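Long-range contacts in exopolygalacturonate lyase (Vibrio vulnificus, PDB 5A29), which probably cleaves pectate as a family 2 polysaccharide lyase, a metal-binding enzyme that breaks the polysaccharide by beta-elimination: residues Ala35-Glu46 and Val497-Phe506; Trp181-Leu191 and Ala260-Thr268. All blocks are in the same frame, centred on the assembly; numbering follows the deposited sequence. Where two conformers were deposited one is given.

Interaction 1 (Ala35-Glu46 and Val497-Phe506)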
loop_
_atom_site.group_PDB
_atom_site.type_symbol
_atom_site.label_atom_id
_atom_site.label_comp_id
_atom_site.label_asym_id
_atom_site.label_seq_id
_atom_site.Cartn_x
_atom_site.Cartn_y
_atom_site.Cartn_z
ATOM N N ALA A 35 -9.554 -18.713 -15.652
ATOM C CA ALA A 35 -10.104 -17.355 -15.436
ATOM C C ALA A 35 -9.001 -16.286 -15.525
ATOM O O ALA A 35 -9.162 -15.213 -16.174
ATOM C CB ALA A 35 -10.813 -17.255 -14.103
ATOM N N VAL A 36 -7.906 -16.548 -14.842
ATOM C CA VAL A 36 -6.776 -15.617 -14.869
ATOM C C VAL A 36 -6.159 -15.480 -16.257
ATOM O O VAL A 36 -5.798 -14.364 -16.717
ATOM C CB VAL A 36 -5.722 -16.039 -13.804
ATOM C CG1 VAL A 36 -4.545 -15.072 -13.888
ATOM C CG2 VAL A 36 -6.422 -15.891 -12.420
ATOM N N LYS A 37 -6.020 -16.606 -16.960
ATOM C CA LYS A 37 -5.505 -16.511 -18.366
ATOM C C LYS A 37 -6.431 -15.681 -19.276
ATOM O O LYS A 37 -5.965 -14.815 -20.062
ATOM C CB LYS A 37 -5.340 -17.944 -18.958
ATOM C CG LYS A 37 -4.983 -17.964 -20.463
ATOM C CD LYS A 37 -4.841 -19.453 -20.899
ATOM C CE LYS A 37 -4.424 -19.699 -22.360
ATOM N NZ LYS A 37 -4.818 -18.617 -23.304
ATOM N N THR A 38 -7.750 -15.846 -19.093
ATOM C CA THR A 38 -8.706 -15.052 -19.837
ATOM C C THR A 38 -8.573 -13.550 -19.516
ATOM O O THR A 38 -8.587 -12.693 -20.383
ATOM C CB THR A 38 -10.157 -15.503 -19.537
ATOM O OG1 THR A 38 -10.326 -16.878 -19.952
ATOM C CG2 THR A 38 -11.199 -14.608 -20.250
ATOM N N TYR A 39 -8.493 -13.246 -18.234
ATOM C CA TYR A 39 -8.256 -11.849 -17.810
ATOM C C TYR A 39 -6.991 -11.321 -18.428
ATOM O O TYR A 39 -6.983 -10.206 -18.994
ATOM C CB TYR A 39 -8.132 -11.874 -16.271
ATOM C CG TYR A 39 -7.587 -10.595 -15.683
ATOM C CD1 TYR A 39 -8.357 -9.451 -15.685
ATOM C CD2 TYR A 39 -6.312 -10.558 -15.115
ATOM C CE1 TYR A 39 -7.903 -8.282 -15.084
ATOM C CE2 TYR A 39 -5.805 -9.346 -14.566
ATOM C CZ TYR A 39 -6.657 -8.251 -14.503
ATOM O OH TYR A 39 -6.261 -7.051 -13.939
ATOM N N ILE A 40 -5.886 -12.067 -18.310
ATOM C CA ILE A 40 -4.637 -11.563 -18.901
ATOM C C ILE A 40 -4.784 -11.289 -20.401
ATOM O O ILE A 40 -4.330 -10.249 -20.913
ATOM C CB ILE A 40 -3.461 -12.510 -18.566
ATOM C CG1 ILE A 40 -3.107 -12.429 -17.041
ATOM C CG2 ILE A 40 -2.249 -12.335 -19.499
ATOM C CD1 ILE A 40 -2.190 -13.593 -16.585
ATOM N N ASP A 41 -5.423 -12.232 -21.118
ATOM C CA ASP A 41 -5.642 -12.064 -22.564
ATOM C C ASP A 41 -6.462 -10.822 -22.868
ATOM O O ASP A 41 -6.128 -10.116 -23.780
ATOM C CB ASP A 41 -6.367 -13.292 -23.142
ATOM C CG ASP A 41 -5.462 -14.527 -23.179
ATOM O OD1 ASP A 41 -4.218 -14.357 -23.127
ATOM O OD2 ASP A 41 -5.985 -15.665 -23.218
ATOM N N ASN A 42 -7.502 -10.562 -22.073
ATOM C CA ASN A 42 -8.343 -9.392 -22.199
ATOM C C ASN A 42 -7.534 -8.115 -22.004
ATOM O O ASN A 42 -7.606 -7.194 -22.808
ATOM C CB ASN A 42 -9.504 -9.437 -21.206
ATOM C CG ASN A 42 -10.586 -10.447 -21.630
ATOM O OD1 ASN A 42 -10.648 -10.815 -22.821
ATOM N ND2 ASN A 42 -11.424 -10.864 -20.716
ATOM N N VAL A 43 -6.749 -8.069 -20.922
ATOM C CA VAL A 43 -5.947 -6.879 -20.660
ATOM C C VAL A 43 -4.997 -6.601 -21.792
ATOM O O VAL A 43 -4.864 -5.444 -22.201
ATOM C CB VAL A 43 -5.144 -7.025 -19.367
ATOM C CG1 VAL A 43 -4.192 -5.841 -19.213
ATOM C CG2 VAL A 43 -6.114 -7.103 -18.206
ATOM N N LEU A 44 -4.291 -7.625 -22.252
ATOM C CA LEU A 44 -3.234 -7.398 -23.269
ATOM C C LEU A 44 -3.820 -7.000 -24.651
ATOM O O LEU A 44 -3.129 -6.349 -25.470
ATOM C CB LEU A 44 -2.332 -8.619 -23.426
ATOM C CG LEU A 44 -1.462 -9.018 -22.187
ATOM C CD1 LEU A 44 -0.804 -10.385 -22.361
ATOM C CD2 LEU A 44 -0.463 -7.938 -21.764
ATOM N N GLN A 45 -5.066 -7.376 -24.876
ATOM C CA GLN A 45 -5.835 -6.993 -26.109
ATOM C C GLN A 45 -6.559 -5.695 -25.930
ATOM O O GLN A 45 -6.247 -4.721 -26.625
ATOM C CB GLN A 45 -6.856 -8.099 -26.495
ATOM C CG GLN A 45 -7.764 -7.666 -27.665
ATOM C CD GLN A 45 -6.958 -7.534 -28.931
ATOM O OE1 GLN A 45 -6.293 -8.480 -29.334
ATOM N NE2 GLN A 45 -6.959 -6.348 -29.548
ATOM N N GLU A 46 -7.550 -5.667 -25.047
ATOM C CA GLU A 46 -8.390 -4.515 -24.877
ATOM C C GLU A 46 -7.656 -3.337 -24.235
ATOM O O GLU A 46 -8.102 -2.185 -24.369
ATOM C CB GLU A 46 -9.632 -4.876 -24.092
ATOM C CG GLU A 46 -10.328 -6.085 -24.723
ATOM C CD GLU A 46 -11.494 -6.548 -23.890
ATOM O OE1 GLU A 46 -11.369 -6.640 -22.632
ATOM O OE2 GLU A 46 -12.541 -6.851 -24.515
ATOM N N VAL A 497 -13.752 -16.335 -7.652
ATOM C CA VAL A 497 -13.878 -16.229 -9.066
ATOM C C VAL A 497 -15.368 -16.052 -9.405
ATOM O O VAL A 497 -15.764 -15.153 -10.189
ATOM C CB VAL A 497 -13.288 -17.467 -9.754
ATOM C CG1 VAL A 497 -13.681 -17.481 -11.262
ATOM C CG2 VAL A 497 -11.746 -17.492 -9.554
ATOM N N GLU A 498 -16.214 -16.839 -8.752
ATOM C CA GLU A 498 -17.648 -16.746 -9.030
ATOM C C GLU A 498 -18.214 -15.337 -8.785
ATOM O O GLU A 498 -18.905 -14.823 -9.661
ATOM C CB GLU A 498 -18.408 -17.815 -8.251
ATOM C CG GLU A 498 -19.916 -17.664 -8.220
ATOM C CD GLU A 498 -20.536 -18.846 -7.479
ATOM O OE1 GLU A 498 -20.296 -18.976 -6.241
ATOM O OE2 GLU A 498 -21.201 -19.686 -8.142
ATOM N N LYS A 499 -17.796 -14.662 -7.707
ATOM C CA LYS A 499 -18.276 -13.307 -7.371
ATOM C C LYS A 499 -17.558 -12.146 -8.081
ATOM O O LYS A 499 -18.201 -11.158 -8.442
ATOM C CB LYS A 499 -18.218 -13.069 -5.851
ATOM C CG LYS A 499 -19.107 -13.998 -5.037
ATOM C CD LYS A 499 -19.164 -13.569 -3.556
ATOM C CE LYS A 499 -17.786 -13.513 -2.835
ATOM N NZ LYS A 499 -17.773 -13.016 -1.395
ATOM N N ARG A 500 -16.233 -12.242 -8.323
ATOM C CA ARG A 500 -15.493 -11.067 -8.781
ATOM C C ARG A 500 -15.064 -11.166 -10.227
ATOM O O ARG A 500 -14.612 -10.207 -10.762
ATOM C CB ARG A 500 -14.198 -10.942 -7.979
ATOM C CG ARG A 500 -14.550 -10.799 -6.496
ATOM C CD ARG A 500 -13.723 -9.752 -5.865
ATOM N NE ARG A 500 -14.057 -9.628 -4.454
ATOM C CZ ARG A 500 -13.294 -9.015 -3.576
ATOM N NH1 ARG A 500 -12.117 -8.545 -3.956
ATOM N NH2 ARG A 500 -13.664 -8.960 -2.295
ATOM N N PHE A 501 -15.083 -12.353 -10.821
ATOM C CA PHE A 501 -14.679 -12.401 -12.218
ATOM C C PHE A 501 -15.949 -12.116 -13.107
ATOM O O PHE A 501 -16.791 -12.982 -13.233
ATOM C CB PHE A 501 -14.129 -13.787 -12.565
ATOM C CG PHE A 501 -13.581 -13.920 -13.976
ATOM C CD1 PHE A 501 -12.630 -13.056 -14.439
ATOM C CD2 PHE A 501 -13.952 -15.011 -14.777
ATOM C CE1 PHE A 501 -12.079 -13.178 -15.706
ATOM C CE2 PHE A 501 -13.433 -15.143 -16.073
ATOM C CZ PHE A 501 -12.483 -14.230 -16.519
ATOM N N VAL A 502 -16.051 -10.925 -13.675
ATOM C CA VAL A 502 -17.334 -10.408 -14.175
ATOM C C VAL A 502 -16.956 -9.724 -15.499
ATOM O O VAL A 502 -15.989 -8.915 -15.540
ATOM C CB VAL A 502 -17.900 -9.329 -13.221
ATOM C CG1 VAL A 502 -19.062 -8.547 -13.912
ATOM C CG2 VAL A 502 -18.437 -9.980 -11.954
ATOM N N ARG A 503 -17.579 -10.165 -16.598
ATOM C CA ARG A 503 -17.385 -9.550 -17.926
ATOM C C ARG A 503 -15.899 -9.570 -18.306
ATOM O O ARG A 503 -15.389 -8.687 -19.043
ATOM C CB ARG A 503 -17.967 -8.116 -17.953
ATOM C CG ARG A 503 -19.497 -8.095 -17.848
ATOM C CD ARG A 503 -20.010 -6.637 -17.949
ATOM N NE ARG A 503 -19.645 -5.826 -16.768
ATOM C CZ ARG A 503 -20.291 -5.849 -15.598
ATOM N NH1 ARG A 503 -21.305 -6.671 -15.382
ATOM N NH2 ARG A 503 -19.915 -5.035 -14.608
ATOM N N GLY A 504 -15.216 -10.641 -17.905
ATOM C CA GLY A 504 -13.837 -10.843 -18.423
ATOM C C GLY A 504 -12.733 -10.154 -17.563
ATOM O O GLY A 504 -11.550 -10.301 -17.856
ATOM N N TYR A 505 -13.158 -9.468 -16.495
ATOM C CA TYR A 505 -12.227 -8.743 -15.592
ATOM C C TYR A 505 -12.558 -9.016 -14.155
ATOM O O TYR A 505 -13.559 -9.642 -13.843
ATOM C CB TYR A 505 -12.365 -7.215 -15.836
ATOM C CG TYR A 505 -11.775 -6.833 -17.174
ATOM C CD1 TYR A 505 -10.409 -6.582 -17.290
ATOM C CD2 TYR A 505 -12.574 -6.848 -18.356
ATOM C CE1 TYR A 505 -9.845 -6.319 -18.520
ATOM C CE2 TYR A 505 -12.000 -6.606 -19.589
ATOM C CZ TYR A 505 -10.660 -6.300 -19.658
ATOM O OH TYR A 505 -10.047 -6.076 -20.853
ATOM N N PHE A 506 -11.705 -8.517 -13.233
ATOM C CA PHE A 506 -11.985 -8.664 -11.824
ATOM C C PHE A 506 -12.514 -7.341 -11.248
ATOM O O PHE A 506 -11.859 -6.302 -11.407
ATOM C CB PHE A 506 -10.690 -9.085 -11.091
ATOM C CG PHE A 506 -10.332 -10.534 -11.364
ATOM C CD1 PHE A 506 -11.016 -11.558 -10.702
ATOM C CD2 PHE A 506 -9.397 -10.847 -12.326
ATOM C CE1 PHE A 506 -10.709 -12.900 -10.914
ATOM C CE2 PHE A 506 -9.125 -12.192 -12.615
ATOM C CZ PHE A 506 -9.776 -13.215 -11.920
#
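Tyr39, on the helix that starts the modelled chain, meets Phe501, Gly504, Tyr505 and Phe506 of the hairpin. Tyr39 CB sits 3.8 Å from Phe506 CE2. CG is turned anti to the backbone N (chi1 167°), which swings the ring toward the hairpin's aromatic side chains. CG and CD1 then receive the edge of Phe506, with Tyr39 CD1 3.8 Å from Phe506 CD2 in a T-shaped pair whose planes stand at 70°. The opposite face carries Val43 CG2 from the next helical turn. Tyr39 CE1 touches Tyr505 CD1 at 3.7 Å, the two rings nearly perpendicular, and Tyr39 OH makes a weak hydrogen bond to the carbonyl of Ile517. Beside this cluster Ala35 CB lies over the face of Phe501 in a CH-pi contact, 4.0 Å from the ring centroid, while Thr38 CG2 meets the ring edge. Asn42 ND2 donates to Gly504 O (2.9 Å, 164° at the hydrogen), with Gly504 O lying in the amide plane of Asn42. Gly504 has backbone angles that suit glycine. The Glu46 carboxylate is salt-bridged to Arg66. The motif is a two-stranded beta-hairpin with a type I' turn, Val502-Tyr505, packed through an aromatic cluster against an N-terminal helix.

Interaction 2 (Trp181-Leu191 and Ala260-Thr268)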
loop_
_atom_site.group_PDB
_atom_site.type_symbol
_atom_site.label_atom_id
_atom_site.label_comp_id
_atom_site.label_asym_id
_atom_site.label_seq_id
_atom_site.Cartn_x
_atom_site.Cartn_y
_atom_site.Cartn_z
ATOM N N TRP A 181 14.737 9.320 -3.637
ATOM C CA TRP A 181 15.252 9.906 -2.373
ATOM C C TRP A 181 15.679 11.385 -2.589
ATOM O O TRP A 181 15.297 12.265 -1.832
ATOM C CB TRP A 181 16.388 9.060 -1.808
ATOM C CG TRP A 181 15.922 7.939 -0.917
ATOM C CD1 TRP A 181 15.288 6.741 -1.316
ATOM C CD2 TRP A 181 16.030 7.883 0.510
ATOM N NE1 TRP A 181 15.011 5.970 -0.192
ATOM C CE2 TRP A 181 15.475 6.631 0.928
ATOM C CE3 TRP A 181 16.591 8.754 1.494
ATOM C CZ2 TRP A 181 15.455 6.243 2.258
ATOM C CZ3 TRP A 181 16.557 8.378 2.820
ATOM C CH2 TRP A 181 16.012 7.119 3.203
ATOM N N GLN A 182 16.439 11.642 -3.647
ATOM C CA GLN A 182 16.956 13.014 -3.910
ATOM C C GLN A 182 15.811 14.011 -4.103
ATOM O O GLN A 182 15.831 15.114 -3.587
ATOM C CB GLN A 182 17.927 12.940 -5.135
ATOM C CG GLN A 182 18.325 14.309 -5.721
ATOM C CD GLN A 182 19.403 15.002 -4.866
ATOM O OE1 GLN A 182 19.726 14.537 -3.792
ATOM N NE2 GLN A 182 19.923 16.128 -5.334
ATOM N N ALA A 183 14.725 13.616 -4.760
ATOM C CA ALA A 183 13.653 14.528 -5.027
ATOM C C ALA A 183 12.710 14.679 -3.866
ATOM O O ALA A 183 12.001 15.637 -3.821
ATOM C CB ALA A 183 12.851 14.075 -6.270
ATOM N N HIS A 184 12.620 13.701 -2.983
ATOM C CA HIS A 184 11.588 13.818 -1.927
ATOM C C HIS A 184 12.143 14.177 -0.556
ATOM O O HIS A 184 11.404 14.711 0.259
ATOM C CB HIS A 184 10.765 12.507 -1.875
ATOM C CG HIS A 184 9.897 12.348 -3.081
ATOM N ND1 HIS A 184 8.554 12.680 -3.064
ATOM C CD2 HIS A 184 10.175 11.907 -4.339
ATOM C CE1 HIS A 184 8.051 12.478 -4.279
ATOM N NE2 HIS A 184 9.005 12.005 -5.066
ATOM N N VAL A 185 13.430 13.940 -0.312
ATOM C CA VAL A 185 13.969 14.279 1.043
ATOM C C VAL A 185 14.283 15.809 1.029
ATOM O O VAL A 185 15.102 16.289 0.237
ATOM C CB VAL A 185 15.208 13.453 1.432
ATOM C CG1 VAL A 185 15.830 14.024 2.722
ATOM C CG2 VAL A 185 14.822 11.985 1.681
ATOM N N GLU A 186 13.552 16.581 1.815
ATOM C CA GLU A 186 13.729 18.008 1.783
ATOM C C GLU A 186 14.891 18.405 2.706
ATOM O O GLU A 186 15.469 19.465 2.519
ATOM C CB GLU A 186 12.501 18.713 2.307
ATOM C CG GLU A 186 11.322 18.578 1.355
ATOM C CD GLU A 186 10.145 19.444 1.729
ATOM O OE1 GLU A 186 10.189 20.107 2.781
ATOM O OE2 GLU A 186 9.171 19.458 0.948
ATOM N N ASP A 187 15.163 17.613 3.732
ATOM C CA ASP A 187 16.084 18.075 4.793
ATOM C C ASP A 187 16.744 16.838 5.298
ATOM O O ASP A 187 16.086 15.972 5.817
ATOM C CB ASP A 187 15.226 18.698 5.912
ATOM C CG ASP A 187 16.036 19.280 7.078
ATOM O OD1 ASP A 187 17.071 18.731 7.515
ATOM O OD2 ASP A 187 15.523 20.249 7.678
ATOM N N TRP A 188 18.057 16.744 5.125
ATOM C CA TRP A 188 18.781 15.541 5.566
ATOM C C TRP A 188 19.073 15.398 7.049
ATOM O O TRP A 188 19.780 14.467 7.455
ATOM C CB TRP A 188 20.073 15.417 4.752
ATOM C CG TRP A 188 19.720 15.190 3.327
ATOM C CD1 TRP A 188 19.525 16.125 2.343
ATOM C CD2 TRP A 188 19.475 13.914 2.736
ATOM N NE1 TRP A 188 19.148 15.485 1.152
ATOM C CE2 TRP A 188 19.136 14.134 1.373
ATOM C CE3 TRP A 188 19.532 12.605 3.223
ATOM C CZ2 TRP A 188 18.863 13.084 0.479
ATOM C CZ3 TRP A 188 19.218 11.555 2.352
ATOM C CH2 TRP A 188 18.883 11.816 0.968
ATOM N N GLN A 189 18.565 16.320 7.863
ATOM C CA GLN A 189 18.633 16.092 9.313
ATOM C C GLN A 189 17.249 15.863 9.910
ATOM O O GLN A 189 17.110 15.052 10.814
ATOM C CB GLN A 189 19.442 17.191 10.071
ATOM C CG GLN A 189 19.197 17.322 11.589
ATOM C CD GLN A 189 19.825 16.237 12.493
ATOM O OE1 GLN A 189 20.755 16.539 13.278
ATOM N NE2 GLN A 189 19.245 15.006 12.492
ATOM N N SER A 190 16.216 16.520 9.400
ATOM C CA SER A 190 14.884 16.292 9.995
ATOM C C SER A 190 14.147 15.162 9.276
ATOM O O SER A 190 13.127 14.671 9.787
ATOM C CB SER A 190 14.075 17.584 9.855
ATOM O OG SER A 190 13.839 17.830 8.498
ATOM N N LEU A 191 14.608 14.858 8.056
ATOM C CA LEU A 191 13.974 13.837 7.160
ATOM C C LEU A 191 12.530 14.195 6.852
ATOM O O LEU A 191 11.687 13.314 6.602
ATOM C CB LEU A 191 14.140 12.404 7.736
ATOM C CG LEU A 191 15.420 11.663 7.311
ATOM C CD1 LEU A 191 15.433 11.411 5.819
ATOM C CD2 LEU A 191 16.651 12.524 7.647
ATOM N N ALA A 260 21.358 1.004 2.562
ATOM C CA ALA A 260 20.809 0.254 3.663
ATOM C C ALA A 260 20.939 1.053 4.967
ATOM O O ALA A 260 20.034 1.021 5.831
ATOM C CB ALA A 260 21.476 -1.116 3.829
ATOM N N ALA A 261 22.082 1.717 5.171
ATOM C CA ALA A 261 22.201 2.593 6.349
ATOM C C ALA A 261 21.091 3.712 6.411
ATOM O O ALA A 261 20.580 4.016 7.508
ATOM C CB ALA A 261 23.675 3.204 6.475
ATOM N N TRP A 262 20.759 4.337 5.290
ATOM C CA TRP A 262 19.760 5.440 5.272
ATOM C C TRP A 262 18.347 4.847 5.446
ATOM O O TRP A 262 17.530 5.385 6.183
ATOM C CB TRP A 262 19.804 6.149 3.946
ATOM C CG TRP A 262 20.768 7.315 4.079
ATOM C CD1 TRP A 262 22.067 7.394 3.592
ATOM C CD2 TRP A 262 20.530 8.502 4.831
ATOM N NE1 TRP A 262 22.623 8.603 3.973
ATOM C CE2 TRP A 262 21.723 9.304 4.735
ATOM C CE3 TRP A 262 19.446 8.967 5.593
ATOM C CZ2 TRP A 262 21.853 10.554 5.377
ATOM C CZ3 TRP A 262 19.557 10.224 6.233
ATOM C CH2 TRP A 262 20.777 11.008 6.112
ATOM N N GLY A 263 18.114 3.693 4.815
ATOM C CA GLY A 263 16.831 2.946 5.103
ATOM C C GLY A 263 16.693 2.592 6.567
ATOM O O GLY A 263 15.595 2.786 7.197
ATOM N N GLN A 264 17.784 2.085 7.178
ATOM C CA GLN A 264 17.761 1.758 8.567
ATOM C C GLN A 264 17.514 3.027 9.448
ATOM O O GLN A 264 16.751 2.964 10.414
ATOM C CB GLN A 264 19.077 1.081 9.005
ATOM C CG GLN A 264 19.122 0.732 10.466
ATOM C CD GLN A 264 20.490 0.184 10.872
ATOM O OE1 GLN A 264 21.515 0.821 10.660
ATOM N NE2 GLN A 264 20.493 -0.976 11.485
ATOM N N TYR A 265 18.190 4.118 9.135
ATOM C CA TYR A 265 18.039 5.358 9.977
ATOM C C TYR A 265 16.550 5.778 9.961
ATOM O O TYR A 265 15.946 6.075 10.991
ATOM C CB TYR A 265 18.910 6.455 9.397
ATOM C CG TYR A 265 18.674 7.797 10.074
ATOM C CD1 TYR A 265 19.211 8.053 11.365
ATOM C CD2 TYR A 265 17.831 8.744 9.495
ATOM C CE1 TYR A 265 18.954 9.272 12.024
ATOM C CE2 TYR A 265 17.554 9.948 10.145
ATOM C CZ TYR A 265 18.141 10.219 11.406
ATOM O OH TYR A 265 17.866 11.453 12.052
ATOM N N LEU A 266 16.001 5.870 8.758
ATOM C CA LEU A 266 14.610 6.346 8.610
ATOM C C LEU A 266 13.628 5.403 9.300
ATOM O O LEU A 266 12.759 5.810 10.088
ATOM C CB LEU A 266 14.298 6.553 7.119
ATOM C CG LEU A 266 12.879 7.056 6.787
ATOM C CD1 LEU A 266 12.521 8.374 7.543
ATOM C CD2 LEU A 266 12.772 7.292 5.286
ATOM N N MET A 267 13.767 4.102 9.079
ATOM C CA MET A 267 12.903 3.121 9.773
ATOM C C MET A 267 12.999 3.246 11.311
ATOM O O MET A 267 11.987 3.171 12.059
ATOM C CB MET A 267 13.248 1.696 9.325
ATOM C CG MET A 267 12.430 0.630 10.000
ATOM S SD MET A 267 12.921 -1.096 9.568
ATOM C CE MET A 267 12.782 -1.089 7.816
ATOM N N THR A 268 14.231 3.437 11.796
ATOM C CA THR A 268 14.479 3.528 13.235
ATOM C C THR A 268 13.816 4.765 13.878
ATOM O O THR A 268 13.475 4.704 15.043
ATOM C CB THR A 268 16.037 3.640 13.438
ATOM O OG1 THR A 268 16.562 2.349 13.125
ATOM C CG2 THR A 268 16.368 3.874 14.886
HETATM O O HOH W 1 15.594 12.774 11.619
#
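Trp188 drives the edge of its six-membered ring into the face of Trp262, a T-shaped pair with centroids 5.0 Å apart and planes at 79°. The closest atoms are Trp188 CE3 and Trp262 CH2, at 3.5 Å. Within its own segment, Val185 CG1 lies over the centre of one Trp188 face, so the indole is backed by a methyl while its edge points at its partner. Apolar contacts extend the patch. Leu191 CD2 comes to the edge of Trp262 and also reaches Tyr265 CE2 at 3.7 Å; Trp181 CH2 touches Leu266 CD2 at 3.9 Å and the CB of Trp262. With CG anti to the backbone N (chi1 180°), Leu266 lies antiparallel alongside the Trp181 indole. Polar links are indirect: a water donates to both Gln189 O (2.9 Å) and Tyr265 OH (2.7 Å). That hydroxyl and Gln189 NE2 are both bonded to Ala214 O, and the indole nitrogens of Trp262 and Trp181 are taken up by Arg210 O and Leu240 O. The loop's shape is held by an Asx turn, Asp187 OD1 accepting from Gln189 N (2.9 Å) and also from Ser190 N. The contact thus joins the end of helix 170-184 and its following loop to helix 259-272, whose other flanks meet helices 234-250 and 331-349.

Overall arrangement
Interactions 1 and 2 lie on opposite sides of the chain's centre, with their own centres about 41 Å apart and nearest atoms about 26 Å apart, so they do not touch. Interaction 1 brings together residues 451 positions apart, near the two ends of the chain; interaction 2, whose segments are 69 residues apart, is nested inside the loop closed by interaction 1. Both rely on T-shaped aromatic pairs, but a direct hydrogen bond crosses only in interaction 1, whereas a water bridges interaction 2. Neither contributes to the manganese site of His133, Glu154 and His196. Interaction 2 also lies away from the ligand pockets, although the side chain of Leu266 is about 9 Å from a bound meso-tartrate.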